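Local coordinates for uncharacterized protein MJ0690 (Methanocaldococcus jannaschii, PDB 3K32), which is of unproven function, perhaps a subunit of a tRNA methyltransferase, and probably binds a nucleotide through a PP-loop-like motif, at residues H10-G15 against I36-G41; D75-H80 against H175-R180; Y102-D107 against Q133-L138. All blocks are in the same frame, centred on the assembly; numbering follows the deposited sequence.

Contact 1: residues H10-G15 against I36-G41; sequences HVLFSG and ITINFG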
ATOM      1  N   HIS B  10     -12.346  -4.357  -9.752  1.00 24.37           N
ATOM      2  CA  HIS B  10     -13.498  -3.557  -9.392  1.00 29.23           C
ATOM      3  C   HIS B  10     -13.191  -2.739  -8.146  1.00 33.38           C
ATOM      4  O   HIS B  10     -12.901  -3.286  -7.084  1.00 42.38           O
ATOM      5  CB  HIS B  10     -14.736  -4.447  -9.248  1.00 22.84           C
ATOM      6  CG  HIS B  10     -15.164  -5.070 -10.549  1.00 31.43           C
ATOM      7  ND1 HIS B  10     -14.615  -6.245 -11.023  1.00 36.98           N
ATOM      8  CD2 HIS B  10     -16.042  -4.657 -11.486  1.00 33.11           C
ATOM      9  CE1 HIS B  10     -15.155  -6.534 -12.193  1.00 40.58           C
ATOM     10  NE2 HIS B  10     -16.019  -5.587 -12.505  1.00 37.78           N
ATOM     11  N   VAL B  11     -13.240  -1.423  -8.304  1.00 29.43           N
ATOM     12  CA  VAL B  11     -12.737  -0.498  -7.306  1.00 25.25           C
ATOM     13  C   VAL B  11     -13.860   0.277  -6.631  1.00 28.02           C
ATOM     14  O   VAL B  11     -14.484   1.137  -7.243  1.00 26.67           O
ATOM     15  CB  VAL B  11     -11.816   0.539  -7.959  1.00 14.16           C
ATOM     16  CG1 VAL B  11     -11.101   1.370  -6.893  1.00 17.41           C
ATOM     17  CG2 VAL B  11     -10.827  -0.120  -8.894  1.00 19.79           C
ATOM     18  N   LEU B  12     -14.110  -0.015  -5.364  1.00 26.87           N
ATOM     19  CA  LEU B  12     -14.989   0.835  -4.581  1.00 26.52           C
ATOM     20  C   LEU B  12     -14.465   2.248  -4.705  1.00 24.64           C
ATOM     21  O   LEU B  12     -13.274   2.496  -4.553  1.00 28.11           O
ATOM     22  CB  LEU B  12     -15.011   0.390  -3.126  1.00 27.16           C
ATOM     23  CG  LEU B  12     -15.867  -0.859  -2.937  1.00 30.94           C
ATOM     24  CD1 LEU B  12     -15.435  -1.649  -1.717  1.00 24.09           C
ATOM     25  CD2 LEU B  12     -17.339  -0.443  -2.843  1.00 30.04           C
ATOM     26  N   PHE B  13     -15.353   3.177  -5.005  1.00 33.47           N
ATOM     27  CA  PHE B  13     -14.916   4.492  -5.428  1.00 31.93           C
ATOM     28  C   PHE B  13     -15.876   5.558  -4.904  1.00 37.46           C
ATOM     29  O   PHE B  13     -17.095   5.453  -5.084  1.00 28.11           O
ATOM     30  CB  PHE B  13     -14.825   4.498  -6.953  1.00 23.02           C
ATOM     31  CG  PHE B  13     -14.325   5.783  -7.544  1.00 29.98           C
ATOM     32  CD1 PHE B  13     -12.973   6.095  -7.523  1.00 29.61           C
ATOM     33  CD2 PHE B  13     -15.204   6.658  -8.175  1.00 25.28           C
ATOM     34  CE1 PHE B  13     -12.514   7.273  -8.086  1.00 34.08           C
ATOM     35  CE2 PHE B  13     -14.743   7.828  -8.754  1.00 31.10           C
ATOM     36  CZ  PHE B  13     -13.397   8.141  -8.701  1.00 30.10           C
ATOM     37  N   SER B  14     -15.317   6.570  -4.240  1.00 34.38           N
ATOM     38  CA  SER B  14     -16.120   7.618  -3.604  1.00 38.00           C
ATOM     39  C   SER B  14     -16.007   8.931  -4.356  1.00 37.93           C
ATOM     40  O   SER B  14     -16.832   9.824  -4.179  1.00 38.45           O
ATOM     41  CB  SER B  14     -15.643   7.862  -2.179  1.00 38.35           C
ATOM     42  OG  SER B  14     -14.436   8.620  -2.207  1.00 47.45           O
ATOM     43  N   GLY B  15     -14.962   9.059  -5.169  1.00 27.27           N
ATOM     44  CA  GLY B  15     -14.747  10.275  -5.918  1.00 20.60           C
ATOM     45  C   GLY B  15     -13.766  11.233  -5.262  1.00 29.13           C
ATOM     46  O   GLY B  15     -13.384  12.222  -5.876  1.00 34.90           O
ATOM     47  N   ILE B  36     -16.745   1.411  -8.897  1.00 29.05           N
ATOM     48  CA  ILE B  36     -18.088   1.188  -8.386  1.00 36.45           C
ATOM     49  C   ILE B  36     -18.367   1.950  -7.061  1.00 32.10           C
ATOM     50  O   ILE B  36     -17.519   2.057  -6.162  1.00 29.24           O
ATOM     51  CB  ILE B  36     -18.378  -0.311  -8.231  1.00 33.15           C
ATOM     52  CG1 ILE B  36     -17.626  -0.862  -7.040  1.00 34.58           C
ATOM     53  CG2 ILE B  36     -18.005  -1.086  -9.492  1.00 28.77           C
ATOM     54  CD1 ILE B  36     -18.484  -0.895  -5.812  1.00 48.31           C
ATOM     55  N   THR B  37     -19.568   2.494  -6.976  1.00 23.27           N
ATOM     56  CA  THR B  37     -20.021   3.234  -5.816  1.00 24.53           C
ATOM     57  C   THR B  37     -21.297   2.586  -5.285  1.00 23.83           C
ATOM     58  O   THR B  37     -22.280   2.443  -6.012  1.00 23.14           O
ATOM     59  CB  THR B  37     -20.350   4.704  -6.189  1.00 24.42           C
ATOM     60  OG1 THR B  37     -19.224   5.310  -6.823  1.00 34.78           O
ATOM     61  CG2 THR B  37     -20.707   5.510  -4.957  1.00 19.00           C
ATOM     62  N   ILE B  38     -21.275   2.187  -4.022  1.00 23.03           N
ATOM     63  CA  ILE B  38     -22.450   1.642  -3.377  1.00 22.12           C
ATOM     64  C   ILE B  38     -23.535   2.695  -3.232  1.00 27.65           C
ATOM     65  O   ILE B  38     -23.247   3.855  -2.929  1.00 27.77           O
ATOM     66  CB  ILE B  38     -22.124   1.116  -1.968  1.00 25.80           C
ATOM     67  CG1 ILE B  38     -21.126  -0.042  -2.042  1.00 23.68           C
ATOM     68  CG2 ILE B  38     -23.400   0.723  -1.218  1.00 20.77           C
ATOM     69  CD1 ILE B  38     -21.363  -0.981  -3.199  1.00 16.15           C
ATOM     70  N   ASN B  39     -24.778   2.274  -3.461  1.00 32.76           N
ATOM     71  CA  ASN B  39     -25.967   3.042  -3.077  1.00 27.42           C
ATOM     72  C   ASN B  39     -26.960   2.188  -2.283  1.00 30.04           C
ATOM     73  O   ASN B  39     -27.134   0.997  -2.550  1.00 32.76           O
ATOM     74  CB  ASN B  39     -26.668   3.645  -4.298  1.00 19.10           C
ATOM     75  CG  ASN B  39     -27.723   4.641  -3.903  1.00 28.37           C
ATOM     76  OD1 ASN B  39     -28.917   4.424  -4.113  1.00 27.94           O
ATOM     77  ND2 ASN B  39     -27.291   5.728  -3.267  1.00 29.54           N
ATOM     78  N   PHE B  40     -27.626   2.788  -1.305  1.00 42.25           N
ATOM     79  CA  PHE B  40     -28.523   2.007  -0.454  1.00 42.88           C
ATOM     80  C   PHE B  40     -29.979   2.404  -0.641  1.00 37.24           C
ATOM     81  O   PHE B  40     -30.826   2.027   0.167  1.00 28.66           O
ATOM     82  CB  PHE B  40     -28.158   2.161   1.024  1.00 37.10           C
ATOM     83  CG  PHE B  40     -26.799   1.637   1.389  1.00 30.33           C
ATOM     84  CD1 PHE B  40     -25.709   2.497   1.467  1.00 26.07           C
ATOM     85  CD2 PHE B  40     -26.615   0.293   1.694  1.00 39.57           C
ATOM     86  CE1 PHE B  40     -24.443   2.028   1.826  1.00 32.15           C
ATOM     87  CE2 PHE B  40     -25.347  -0.194   2.069  1.00 34.69           C
ATOM     88  CZ  PHE B  40     -24.260   0.679   2.131  1.00 31.65           C
ATOM     89  N   GLY B  41     -30.257   3.180  -1.690  1.00 37.48           N
ATOM     90  CA  GLY B  41     -31.609   3.606  -2.009  1.00 34.77           C
ATOM     91  C   GLY B  41     -32.177   4.734  -1.157  1.00 41.77           C
ATOM     92  O   GLY B  41     -33.338   5.105  -1.314  1.00 49.96           O
TER
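Ile-36 and Leu-12 meet because of their first torsions: Ile-36 holds CG1 in the crowded position between its backbone N and carbonyl carbon (chi1 73°), while Leu-12 sets CG beside its own N and opposite the carbonyl carbon. The two chains cross obliquely, and Ile-36 CD1 ends only 3.2 Å from Leu-12 CD2, a tight fit. The same Leu-12 methyl also reaches Ile-38 CG1 at 3.9 Å, and Val-94 of helix 84-98 covers Leu-12 and Ile-38. Between the backbones, Ile-36 N donates to Val-11 O at 2.8 Å in a nearly straight bond, and Phe-13 N returns a more bent one to Ile-36 O at 2.7 Å. Past this pair the strands diverge, their short segments 51° apart. Thr-37 OG1 appears to bridge the gap to Phe-13 O, though its position is doubtful. The Phe-13 ring turns to the other side, onto helices 17-28 and 47-56, with Gly-15 N over its centre. Strand 8-12 runs out into the SGGKDS sequence of residues 14-19, which leads into helix 17-28. A beta-alpha-beta unit with this signature just after its first strand is consistent with the PP-loop of ATP pyrophosphatases and their HUP-type relatives.

Contact 2: residues D75-H80 against H175-R180; sequences DMIIEH and HILKER
Asp-75 and Arg-180 supply the charged part of this contact. Both terminal nitrogens of the arginine grip a single carboxylate oxygen: NH2 reaches Asp-75 OD1 at 2.6 Å from its syn side, and NH1 comes to the same OD1 at 2.7 Å from its anti side. The oxygen lies close to the guanidinium plane, and the two flat groups are only 20° apart. An extended chain from CG to NE carries the guanidinium across to the other helix, and NH2 has a second salt-bridge partner in Glu-71, so the arginine is probably well compensated by acid. A lysine in its place has one terminal nitrogen to offer, and would probably leave Asp-75 or Glu-71 without its mate.

The apolar part centres on Leu-177, which forks between two isoleucines. The Leu-177 and Ile-78 side chains run past each other in opposite directions, bringing CD2 of Leu-177 within 3.4 Å of Ile-78 CD1, and Leu-177 CD1 lies 3.9 Å from Ile-77 CG2, where the chains cross at about a right angle. Tyr-187 packs on both Ile-77 and Leu-177. Linking the two kinds of contact, Ile-78 CG1 borders the guanidinium edge, 4.0 Å from Arg-180 NH1. With axes 10.8 Å apart and inclined by 75°, this is steep helix-on-helix packing, joining helix 68-80 to helix 169-180 at the periphery of the fold.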
ATOM      1  N   ASP B  75     -28.026   2.910  13.679  1.00 34.90           N
ATOM      2  CA  ASP B  75     -28.194   2.460  15.059  1.00 35.22           C
ATOM      3  C   ASP B  75     -26.854   2.538  15.763  1.00 42.27           C
ATOM      4  O   ASP B  75     -26.756   3.076  16.857  1.00 54.56           O
ATOM      5  CB  ASP B  75     -28.765   1.038  15.137  1.00 25.48           C
ATOM      6  CG  ASP B  75     -30.105   0.896  14.421  1.00 39.08           C
ATOM      7  OD1 ASP B  75     -30.831   1.902  14.283  1.00 43.49           O
ATOM      8  OD2 ASP B  75     -30.449  -0.234  14.008  1.00 41.71           O
HETATM    9  N   MSE B  76     -25.814   2.025  15.115  1.00 45.10           N
HETATM   10  CA  MSE B  76     -24.478   2.004  15.707  1.00 38.99           C
HETATM   11  C   MSE B  76     -23.886   3.392  15.977  1.00 48.89           C
HETATM   12  O   MSE B  76     -23.244   3.617  17.007  1.00 54.90           O
HETATM   13  CB  MSE B  76     -23.546   1.193  14.827  1.00 29.12           C
HETATM   14  CG  MSE B  76     -24.006  -0.229  14.644  1.00 29.19           C
HETATM   15 SE   MSE B  76     -22.848  -1.203  13.402  0.60 27.34          SE
HETATM   16  CE  MSE B  76     -21.216  -1.016  14.410  1.00 12.59           C
ATOM     17  N   ILE B  77     -24.084   4.317  15.045  1.00 47.45           N
ATOM     18  CA  ILE B  77     -23.698   5.703  15.271  1.00 40.72           C
ATOM     19  C   ILE B  77     -24.402   6.232  16.518  1.00 36.33           C
ATOM     20  O   ILE B  77     -23.772   6.804  17.394  1.00 30.11           O
ATOM     21  CB  ILE B  77     -24.077   6.595  14.080  1.00 40.43           C
ATOM     22  CG1 ILE B  77     -23.227   6.246  12.865  1.00 44.45           C
ATOM     23  CG2 ILE B  77     -23.858   8.043  14.417  1.00 30.33           C
ATOM     24  CD1 ILE B  77     -21.769   6.473  13.089  1.00 43.78           C
ATOM     25  N   ILE B  78     -25.711   6.021  16.605  1.00 36.99           N
ATOM     26  CA  ILE B  78     -26.474   6.536  17.737  1.00 49.18           C
ATOM     27  C   ILE B  78     -25.897   6.136  19.096  1.00 51.82           C
ATOM     28  O   ILE B  78     -26.163   6.794  20.096  1.00 56.75           O
ATOM     29  CB  ILE B  78     -27.956   6.094  17.720  1.00 52.46           C
ATOM     30  CG1 ILE B  78     -28.632   6.419  16.387  1.00 48.40           C
ATOM     31  CG2 ILE B  78     -28.705   6.774  18.858  1.00 52.75           C
ATOM     32  CD1 ILE B  78     -28.709   7.892  16.092  1.00 49.27           C
ATOM     33  N   GLU B  79     -25.119   5.063  19.148  1.00 46.76           N
ATOM     34  CA  GLU B  79     -24.659   4.580  20.445  1.00 51.76           C
ATOM     35  C   GLU B  79     -23.155   4.669  20.618  1.00 41.31           C
ATOM     36  O   GLU B  79     -22.662   4.767  21.744  1.00 41.26           O
ATOM     37  CB  GLU B  79     -25.145   3.155  20.701  1.00 62.17           C
ATOM     38  CG  GLU B  79     -24.407   2.100  19.925  1.00 70.84           C
ATOM     39  CD  GLU B  79     -25.193   0.814  19.838  1.00 82.37           C
ATOM     40  OE1 GLU B  79     -24.568  -0.266  19.788  1.00 85.60           O
ATOM     41  OE2 GLU B  79     -26.440   0.888  19.825  1.00 87.81           O
ATOM     42  N   HIS B  80     -22.420   4.633  19.515  1.00 32.18           N
ATOM     43  CA  HIS B  80     -20.991   4.862  19.600  1.00 31.88           C
ATOM     44  C   HIS B  80     -20.699   6.353  19.525  1.00 38.68           C
ATOM     45  O   HIS B  80     -19.693   6.831  20.050  1.00 40.87           O
ATOM     46  CB  HIS B  80     -20.238   4.080  18.529  1.00 39.37           C
ATOM     47  CG  HIS B  80     -19.990   2.651  18.898  1.00 54.18           C
ATOM     48  ND1 HIS B  80     -20.738   1.606  18.389  1.00 51.29           N
ATOM     49  CD2 HIS B  80     -19.085   2.093  19.739  1.00 52.46           C
ATOM     50  CE1 HIS B  80     -20.300   0.469  18.896  1.00 50.25           C
ATOM     51  NE2 HIS B  80     -19.297   0.735  19.721  1.00 48.17           N
ATOM     52  N   HIS B 175     -28.226  10.921   6.283  1.00 34.49           N
ATOM     53  CA  HIS B 175     -29.612  11.169   5.937  1.00 40.22           C
ATOM     54  C   HIS B 175     -30.586  10.427   6.843  1.00 47.93           C
ATOM     55  O   HIS B 175     -31.568  10.999   7.321  1.00 40.62           O
ATOM     56  CB  HIS B 175     -29.874  10.792   4.492  1.00 39.71           C
ATOM     57  CG  HIS B 175     -31.091  11.444   3.922  1.00 47.93           C
ATOM     58  ND1 HIS B 175     -32.316  10.811   3.863  1.00 53.41           N
ATOM     59  CD2 HIS B 175     -31.278  12.678   3.405  1.00 50.82           C
ATOM     60  CE1 HIS B 175     -33.203  11.625   3.323  1.00 48.99           C
ATOM     61  NE2 HIS B 175     -32.600  12.766   3.035  1.00 49.94           N
ATOM     62  N   ILE B 176     -30.322   9.145   7.066  1.00 55.44           N
ATOM     63  CA  ILE B 176     -31.180   8.353   7.935  1.00 54.82           C
ATOM     64  C   ILE B 176     -31.231   9.011   9.308  1.00 48.77           C
ATOM     65  O   ILE B 176     -32.289   9.090   9.925  1.00 48.61           O
ATOM     66  CB  ILE B 176     -30.704   6.882   8.046  1.00 42.12           C
ATOM     67  CG1 ILE B 176     -30.746   6.207   6.673  1.00 40.30           C
ATOM     68  CG2 ILE B 176     -31.574   6.103   9.025  1.00 43.54           C
ATOM     69  CD1 ILE B 176     -30.300   4.770   6.681  1.00 36.07           C
ATOM     70  N   LEU B 177     -30.090   9.513   9.766  1.00 46.08           N
ATOM     71  CA  LEU B 177     -30.010  10.123  11.092  1.00 47.45           C
ATOM     72  C   LEU B 177     -30.918  11.340  11.187  1.00 43.84           C
ATOM     73  O   LEU B 177     -31.627  11.523  12.176  1.00 47.51           O
ATOM     74  CB  LEU B 177     -28.569  10.491  11.437  1.00 38.97           C
ATOM     75  CG  LEU B 177     -27.650   9.281  11.594  1.00 36.75           C
ATOM     76  CD1 LEU B 177     -26.182   9.694  11.707  1.00 40.67           C
ATOM     77  CD2 LEU B 177     -28.074   8.460  12.791  1.00 37.00           C
ATOM     78  N   LYS B 178     -30.905  12.161  10.145  1.00 33.58           N
ATOM     79  CA  LYS B 178     -31.825  13.278  10.070  1.00 49.79           C
ATOM     80  C   LYS B 178     -33.271  12.789  10.187  1.00 52.81           C
ATOM     81  O   LYS B 178     -33.961  13.135  11.144  1.00 54.62           O
ATOM     82  CB  LYS B 178     -31.612  14.084   8.788  1.00 57.73           C
ATOM     83  CG  LYS B 178     -30.433  15.047   8.873  1.00 70.29           C
ATOM     84  CD  LYS B 178     -30.427  16.053   7.720  1.00 79.60           C
ATOM     85  CE  LYS B 178     -29.433  15.666   6.628  1.00 83.47           C
ATOM     86  NZ  LYS B 178     -28.026  15.996   7.000  1.00 81.73           N
ATOM     87  N   GLU B 179     -33.715  11.973   9.233  1.00 45.09           N
ATOM     88  CA  GLU B 179     -35.074  11.454   9.262  1.00 53.22           C
ATOM     89  C   GLU B 179     -35.433  11.046  10.673  1.00 61.46           C
ATOM     90  O   GLU B 179     -36.576  11.201  11.110  1.00 66.41           O
ATOM     91  CB  GLU B 179     -35.216  10.223   8.367  1.00 54.63           C
ATOM     92  CG  GLU B 179     -35.281  10.501   6.888  1.00 59.15           C
ATOM     93  CD  GLU B 179     -35.281   9.224   6.068  1.00 61.88           C
ATOM     94  OE1 GLU B 179     -35.389   8.132   6.668  1.00 64.62           O
ATOM     95  OE2 GLU B 179     -35.177   9.309   4.827  1.00 60.40           O
ATOM     96  N   ARG B 180     -34.441  10.519  11.379  1.00 57.68           N
ATOM     97  CA  ARG B 180     -34.690   9.853  12.645  1.00 62.39           C
ATOM     98  C   ARG B 180     -34.975  10.832  13.764  1.00 69.51           C
ATOM     99  O   ARG B 180     -35.489  10.453  14.819  1.00 72.85           O
ATOM    100  CB  ARG B 180     -33.524   8.932  13.004  1.00 58.42           C
ATOM    101  CG  ARG B 180     -33.648   7.540  12.387  1.00 56.28           C
ATOM    102  CD  ARG B 180     -32.470   6.678  12.764  1.00 54.44           C
ATOM    103  NE  ARG B 180     -32.597   5.311  12.278  1.00 43.79           N
ATOM    104  CZ  ARG B 180     -31.900   4.291  12.765  1.00 39.20           C
ATOM    105  NH1 ARG B 180     -31.043   4.504  13.757  1.00 48.78           N
ATOM    106  NH2 ARG B 180     -32.058   3.064  12.274  1.00 19.60           N
TER

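Contact 3: residues Y102-D107 against Q133-L138; sequences YSILAD and QYITPL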
ATOM      1  N   TYR B 102     -17.240 -10.315  -7.819  1.00 29.76           N
ATOM      2  CA  TYR B 102     -16.019  -9.914  -8.513  1.00 33.32           C
ATOM      3  C   TYR B 102     -14.812 -10.514  -7.820  1.00 35.36           C
ATOM      4  O   TYR B 102     -14.627 -10.349  -6.619  1.00 39.40           O
ATOM      5  CB  TYR B 102     -15.864  -8.390  -8.553  1.00 37.44           C
ATOM      6  CG  TYR B 102     -17.113  -7.648  -8.939  1.00 39.83           C
ATOM      7  CD1 TYR B 102     -17.417  -7.415 -10.274  1.00 37.09           C
ATOM      8  CD2 TYR B 102     -17.989  -7.174  -7.970  1.00 38.61           C
ATOM      9  CE1 TYR B 102     -18.560  -6.742 -10.640  1.00 29.77           C
ATOM     10  CE2 TYR B 102     -19.135  -6.496  -8.327  1.00 46.87           C
ATOM     11  CZ  TYR B 102     -19.414  -6.288  -9.667  1.00 41.78           C
ATOM     12  OH  TYR B 102     -20.550  -5.622 -10.032  1.00 44.88           O
ATOM     13  N   SER B 103     -13.977 -11.199  -8.580  1.00 31.53           N
ATOM     14  CA  SER B 103     -12.867 -11.915  -7.981  1.00 33.76           C
ATOM     15  C   SER B 103     -11.659 -11.020  -7.715  1.00 32.27           C
ATOM     16  O   SER B 103     -10.739 -11.446  -7.032  1.00 29.93           O
ATOM     17  CB  SER B 103     -12.477 -13.100  -8.846  1.00 28.93           C
ATOM     18  OG  SER B 103     -12.173 -12.653 -10.154  1.00 36.64           O
ATOM     19  N   ILE B 104     -11.655  -9.796  -8.250  1.00 25.82           N
ATOM     20  CA  ILE B 104     -10.599  -8.833  -7.930  1.00 26.42           C
ATOM     21  C   ILE B 104     -11.140  -7.487  -7.443  1.00 31.47           C
ATOM     22  O   ILE B 104     -11.563  -6.651  -8.228  1.00 34.88           O
ATOM     23  CB  ILE B 104      -9.622  -8.612  -9.085  1.00 33.64           C
ATOM     24  CG1 ILE B 104      -9.111  -9.956  -9.608  1.00 36.67           C
ATOM     25  CG2 ILE B 104      -8.465  -7.740  -8.623  1.00 29.98           C
ATOM     26  CD1 ILE B 104      -7.928  -9.836 -10.540  1.00 33.21           C
ATOM     27  N   LEU B 105     -11.104  -7.293  -6.128  1.00 30.29           N
ATOM     28  CA  LEU B 105     -11.718  -6.148  -5.481  1.00 24.86           C
ATOM     29  C   LEU B 105     -10.659  -5.222  -4.963  1.00 27.09           C
ATOM     30  O   LEU B 105      -9.702  -5.663  -4.326  1.00 31.24           O
ATOM     31  CB  LEU B 105     -12.572  -6.601  -4.304  1.00 19.78           C
ATOM     32  CG  LEU B 105     -14.085  -6.563  -4.481  1.00 31.35           C
ATOM     33  CD1 LEU B 105     -14.426  -6.623  -5.955  1.00 40.08           C
ATOM     34  CD2 LEU B 105     -14.716  -7.720  -3.733  1.00 29.64           C
ATOM     35  N   ALA B 106     -10.840  -3.935  -5.225  1.00 24.25           N
ATOM     36  CA  ALA B 106      -9.935  -2.917  -4.718  1.00 25.28           C
ATOM     37  C   ALA B 106     -10.731  -1.816  -4.028  1.00 31.85           C
ATOM     38  O   ALA B 106     -11.908  -1.605  -4.353  1.00 27.91           O
ATOM     39  CB  ALA B 106      -9.101  -2.338  -5.849  1.00 18.15           C
ATOM     40  N   ASP B 107     -10.091  -1.113  -3.088  1.00 25.11           N
ATOM     41  CA  ASP B 107     -10.702   0.075  -2.504  1.00 25.60           C
ATOM     42  C   ASP B 107      -9.642   1.117  -2.179  1.00 27.14           C
ATOM     43  O   ASP B 107      -8.492   0.969  -2.572  1.00 29.64           O
ATOM     44  CB  ASP B 107     -11.518  -0.284  -1.267  1.00 22.73           C
ATOM     45  CG  ASP B 107     -10.646  -0.716  -0.095  1.00 25.44           C
ATOM     46  OD1 ASP B 107      -9.453  -0.342  -0.065  1.00 29.20           O
ATOM     47  OD2 ASP B 107     -11.158  -1.432   0.796  1.00 22.40           O
ATOM     48  N   GLN B 133      -9.118 -11.820  -4.810  1.00 15.70           N
ATOM     49  CA  GLN B 133      -7.978 -10.942  -4.570  1.00 25.70           C
ATOM     50  C   GLN B 133      -8.507  -9.613  -4.082  1.00 24.14           C
ATOM     51  O   GLN B 133      -9.372  -9.017  -4.716  1.00 31.29           O
ATOM     52  CB  GLN B 133      -7.149 -10.715  -5.835  1.00 17.23           C
ATOM     53  CG  GLN B 133      -6.131 -11.796  -6.139  1.00 25.01           C
ATOM     54  CD  GLN B 133      -5.318 -11.474  -7.379  1.00 31.70           C
ATOM     55  OE1 GLN B 133      -5.536 -12.041  -8.443  1.00 39.53           O
ATOM     56  NE2 GLN B 133      -4.386 -10.549  -7.249  1.00 27.10           N
ATOM     57  N   TYR B 134      -7.985  -9.172  -2.946  1.00 18.50           N
ATOM     58  CA  TYR B 134      -8.273  -7.866  -2.364  1.00 17.30           C
ATOM     59  C   TYR B 134      -7.005  -6.983  -2.426  1.00 27.09           C
ATOM     60  O   TYR B 134      -5.943  -7.365  -1.919  1.00 15.03           O
ATOM     61  CB  TYR B 134      -8.710  -8.066  -0.916  1.00 14.87           C
ATOM     62  CG  TYR B 134      -9.076  -6.796  -0.171  1.00 23.35           C
ATOM     63  CD1 TYR B 134     -10.082  -5.947  -0.639  1.00 16.43           C
ATOM     64  CD2 TYR B 134      -8.453  -6.469   1.027  1.00 25.87           C
ATOM     65  CE1 TYR B 134     -10.427  -4.806   0.054  1.00 13.34           C
ATOM     66  CE2 TYR B 134      -8.796  -5.313   1.727  1.00 24.53           C
ATOM     67  CZ  TYR B 134      -9.783  -4.498   1.236  1.00 18.94           C
ATOM     68  OH  TYR B 134     -10.104  -3.363   1.916  1.00 24.78           O
ATOM     69  N   ILE B 135      -7.121  -5.816  -3.056  1.00 31.66           N
ATOM     70  CA  ILE B 135      -5.974  -4.943  -3.312  1.00 24.56           C
ATOM     71  C   ILE B 135      -6.153  -3.543  -2.747  1.00 20.91           C
ATOM     72  O   ILE B 135      -7.120  -2.875  -3.060  1.00 33.87           O
ATOM     73  CB  ILE B 135      -5.714  -4.785  -4.811  1.00 24.66           C
ATOM     74  CG1 ILE B 135      -5.445  -6.155  -5.450  1.00 23.74           C
ATOM     75  CG2 ILE B 135      -4.569  -3.773  -5.029  1.00  8.09           C
ATOM     76  CD1 ILE B 135      -5.454  -6.146  -6.958  1.00  9.00           C
ATOM     77  N   THR B 136      -5.211  -3.095  -1.926  1.00 19.34           N
ATOM     78  CA  THR B 136      -5.304  -1.762  -1.335  1.00 20.76           C
ATOM     79  C   THR B 136      -4.072  -0.919  -1.670  1.00 19.38           C
ATOM     80  O   THR B 136      -3.106  -0.813  -0.903  1.00 19.84           O
ATOM     81  CB  THR B 136      -5.563  -1.836   0.172  1.00 22.42           C
ATOM     82  OG1 THR B 136      -4.473  -2.514   0.795  1.00 28.16           O
ATOM     83  CG2 THR B 136      -6.874  -2.621   0.436  1.00  9.15           C
ATOM     84  N   PRO B 137      -4.115  -0.313  -2.845  1.00 17.69           N
ATOM     85  CA  PRO B 137      -2.994   0.416  -3.418  1.00 15.43           C
ATOM     86  C   PRO B 137      -2.422   1.444  -2.431  1.00 23.92           C
ATOM     87  O   PRO B 137      -1.213   1.624  -2.376  1.00 20.59           O
ATOM     88  CB  PRO B 137      -3.623   1.092  -4.625  1.00 13.68           C
ATOM     89  CG  PRO B 137      -4.763   0.259  -4.975  1.00 18.46           C
ATOM     90  CD  PRO B 137      -5.310  -0.250  -3.695  1.00 17.02           C
ATOM     91  N   LEU B 138      -3.279   2.081  -1.641  1.00 23.00           N
ATOM     92  CA  LEU B 138      -2.847   3.176  -0.781  1.00 19.44           C
ATOM     93  C   LEU B 138      -2.304   2.701   0.577  1.00 21.09           C
ATOM     94  O   LEU B 138      -1.757   3.488   1.361  1.00 23.02           O
ATOM     95  CB  LEU B 138      -4.009   4.159  -0.578  1.00 19.52           C
ATOM     96  CG  LEU B 138      -4.752   4.602  -1.852  1.00 29.25           C
ATOM     97  CD1 LEU B 138      -5.842   5.617  -1.514  1.00 29.24           C
ATOM     98  CD2 LEU B 138      -3.800   5.162  -2.933  1.00 18.18           C
TER
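Tyr-134 leans across onto the strand beside it and ends on Asp-107. From CB, CG is thrown away from the backbone N (chi1 -179°), which lays the ring alongside residues 105-107. CD1 comes first, 3.7 Å from Leu-105 O. CE1 then borders Asp-107 OD2 at 3.5 Å, CZ passes at nearly the same separation, and the hydroxyl OH donates to Asp-107 OD2 in a very short hydrogen bond of 2.5 Å. That oxygen lies near the ring plane, yet the carboxylate stands almost perpendicular to the ring, 89° apart. OD2 also takes a hydrogen bond from His-91 NE2 and OD1 accepts from Thr-109 N, so both oxygens of this buried carboxylate are held and its rotation is fixed. Thr-136 CG2 rests against OD1 at 3.5 Å.

The backbones of the two strands pair in parallel. Gln-133 N donates to Ser-103 O, Leu-105 N to Gln-133 O at 2.8 Å, and Ile-135 N to Leu-105 O at 2.9 Å; beyond them the bond from Asp-107 N to Ile-135 O is weak. On the face away from Tyr-134, Ile-104 CG2 meets Ile-135 CD1 at 3.8 Å, and Leu-26 of helix 17-28 covers Ala-106 and Ile-135. Gln-133 lies side by side with Ile-104, but its NE2 bonds to Thr-145 OG1 of the second subunit, and the backbone of Thr-136 is also hydrogen-bonded to that subunit, so this edge of the sheet belongs to the dimer interface. Strand 104-106, helix 120-130 and strand 133-135 form a beta-alpha-beta unit, the last of the 3-2-1-4-5 parallel sheet that is characteristic of HUP-type Rossmann-like folds.

Overall arrangement
Contacts 1 and 3 are buried and belong to one sheet: strands 8-12 and 104-106 are neighbours, joined where His-10 O lies 2.9 Å from Ala-106 N in a probable hydrogen bond. Each closes a beta-alpha-beta unit, held by backbone hydrogen bonds with apolar packing on the faces; contact 3 adds a buried tyrosine-carboxylate pair and reaches the second subunit. Contact 2 is different in kind: two helices at the periphery meet through side chains alone, a salt bridge beside an aliphatic patch. Its centre is about 21 Å from that of contact 1 and about 29 Å from that of contact 3, which is nested in the chain loop contact 2 closes.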